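Local coordinates for MutT/nudix family protein (Shewanella oneidensis, PDB 3GZ5) that probably regulates transcription of NAD metabolism genes, binding DNA through a winged-helix domain in response to ADP-ribose sensed by its Nudix domain, at residues R153-T157 / E184-G188. Sequence-based numbering, arbitrary orientation.
Sequences RERLT and EVLLG
Leu186 lays its CD2 methyl against one face of the Arg153 guanidinium, 3.8 Å from NH1 and offset toward the rim of that flat group, while the backbone oxygen of the same leucine takes both terminal nitrogens. The two bonds to Leu186 O are unequal in kind. NH1, at 3.1 Å from that oxygen, lies in the carbonyl plane on a lone pair; NH2, at 3.2 Å from it, stands above the plane and off the lone pairs. Both are bent, at about 140° at the hydrogen, as expected when one oxygen faces the forked end of an arginine. The Arg153 chain leaves its helix with CG anti to the backbone N (chi1 174°) and then bends at chi2 (65°), which swings the guanidinium along the helix toward Thr157, whose CB sits at its edge in plane. Thr157 OG1 is 3.1 Å from Leu186 O and equally close to Arg153 O one turn back, so its single proton has two possible acceptors. The gripped carbonyl belongs to the last turn of helix 176-187, where carbonyls run short of helical partners; a Schellman motif with Gly188 at positive phi closes that end. The same Leu186 CD2 methyl also meets Leu156 CD1 at 3.8 Å. In a separate apolar contact, Leu187 CD2 packs on Thr157 CG2 at 3.7 Å. Leu37 of strand 36-43 touches Arg153, Val185 and Leu186, and Phe30 backs Leu156. Arg155 turns to Glu88 in a salt bridge. The arrangement is a helix C-terminus docked by its carbonyl on the flank of another helix, here joining helix 145-162, packed on the Nudix sheet, to the first helix of the NrtR winged-helix domain.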
loop_
_atom_site.group_PDB
_atom_site.type_symbol
_atom_site.label_atom_id
_atom_site.label_comp_id
_atom_site.label_asym_id
_atom_site.label_seq_id
_atom_site.Cartn_x
_atom_site.Cartn_y
_atom_site.Cartn_z
ATOM N N ARG B 153 -10.469 6.414 -3.131
ATOM C CA ARG B 153 -10.838 7.785 -2.774
ATOM C C ARG B 153 -10.244 8.230 -1.429
ATOM O O ARG B 153 -9.836 9.388 -1.270
ATOM C CB ARG B 153 -12.369 7.955 -2.799
ATOM C CG ARG B 153 -12.887 9.326 -2.304
ATOM C CD ARG B 153 -12.461 10.486 -3.195
ATOM N NE ARG B 153 -13.004 11.758 -2.699
ATOM C CZ ARG B 153 -12.500 12.449 -1.678
ATOM N NH1 ARG B 153 -11.418 12.012 -1.021
ATOM N NH2 ARG B 153 -13.071 13.586 -1.321
ATOM N N GLU B 154 -10.215 7.301 -0.476
ATOM C CA GLU B 154 -9.610 7.487 0.823
ATOM C C GLU B 154 -8.077 7.586 0.776
ATOM O O GLU B 154 -7.459 8.366 1.526
ATOM C CB GLU B 154 -9.945 6.289 1.676
ATOM C CG GLU B 154 -11.219 6.350 2.424
ATOM C CD GLU B 154 -11.149 5.383 3.576
ATOM O OE1 GLU B 154 -11.173 5.853 4.735
ATOM O OE2 GLU B 154 -11.000 4.159 3.320
ATOM N N ARG B 155 -7.441 6.764 -0.054
ATOM C CA ARG B 155 -5.998 6.938 -0.230
ATOM C C ARG B 155 -5.655 8.261 -0.905
ATOM O O ARG B 155 -4.687 8.874 -0.556
ATOM C CB ARG B 155 -5.288 5.765 -0.924
ATOM C CG ARG B 155 -3.750 5.857 -0.584
ATOM C CD ARG B 155 -2.924 4.765 -1.107
ATOM N NE ARG B 155 -3.037 4.696 -2.562
ATOM C CZ ARG B 155 -2.440 3.769 -3.307
ATOM N NH1 ARG B 155 -2.626 3.763 -4.625
ATOM N NH2 ARG B 155 -1.667 2.848 -2.721
ATOM N N LEU B 156 -6.479 8.701 -1.844
ATOM C CA LEU B 156 -6.330 10.026 -2.450
ATOM C C LEU B 156 -6.361 11.175 -1.434
ATOM O O LEU B 156 -5.592 12.136 -1.539
ATOM C CB LEU B 156 -7.416 10.265 -3.486
ATOM C CG LEU B 156 -7.236 9.696 -4.874
ATOM C CD1 LEU B 156 -7.889 10.705 -5.801
ATOM C CD2 LEU B 156 -5.789 9.528 -5.209
ATOM N N THR B 157 -7.249 11.055 -0.459
ATOM C CA THR B 157 -7.282 11.959 0.686
ATOM C C THR B 157 -5.938 12.043 1.417
ATOM O O THR B 157 -5.472 13.146 1.675
ATOM C CB THR B 157 -8.462 11.611 1.620
ATOM O OG1 THR B 157 -9.668 11.711 0.848
ATOM C CG2 THR B 157 -8.534 12.567 2.781
ATOM N N GLU B 184 -8.313 20.687 -1.887
ATOM C CA GLU B 184 -9.500 21.026 -1.093
ATOM C C GLU B 184 -10.663 20.066 -1.378
ATOM O O GLU B 184 -11.295 19.583 -0.455
ATOM C CB GLU B 184 -9.922 22.488 -1.315
ATOM C CG GLU B 184 -8.944 23.479 -0.712
ATOM C CD GLU B 184 -9.227 24.935 -1.072
ATOM O OE1 GLU B 184 -8.590 25.819 -0.469
ATOM O OE2 GLU B 184 -10.071 25.211 -1.946
ATOM N N VAL B 185 -10.922 19.759 -2.646
ATOM C CA VAL B 185 -11.978 18.798 -2.994
ATOM C C VAL B 185 -11.736 17.442 -2.313
ATOM O O VAL B 185 -12.682 16.805 -1.839
ATOM C CB VAL B 185 -12.119 18.611 -4.527
ATOM C CG1 VAL B 185 -13.165 17.535 -4.877
ATOM C CG2 VAL B 185 -12.488 19.926 -5.185
ATOM N N LEU B 186 -10.472 17.015 -2.269
ATOM C CA LEU B 186 -10.111 15.694 -1.734
ATOM C C LEU B 186 -10.207 15.645 -0.221
ATOM O O LEU B 186 -10.564 14.622 0.345
ATOM C CB LEU B 186 -8.708 15.270 -2.182
ATOM C CG LEU B 186 -8.628 14.868 -3.652
ATOM C CD1 LEU B 186 -7.169 14.723 -4.119
ATOM C CD2 LEU B 186 -9.415 13.580 -3.875
ATOM N N LEU B 187 -9.865 16.755 0.423
ATOM C CA LEU B 187 -9.924 16.832 1.877
ATOM C C LEU B 187 -11.326 17.232 2.340
ATOM O O LEU B 187 -11.647 17.129 3.527
ATOM C CB LEU B 187 -8.843 17.771 2.434
ATOM C CG LEU B 187 -7.386 17.403 2.115
ATOM C CD1 LEU B 187 -6.411 18.402 2.752
ATOM C CD2 LEU B 187 -7.061 16.006 2.568
ATOM N N GLY B 188 -12.148 17.666 1.387
ATOM C CA GLY B 188 -13.521 18.117 1.638
ATOM C C GLY B 188 -13.592 19.397 2.455
ATOM O O GLY B 188 -14.649 19.742 3.001
#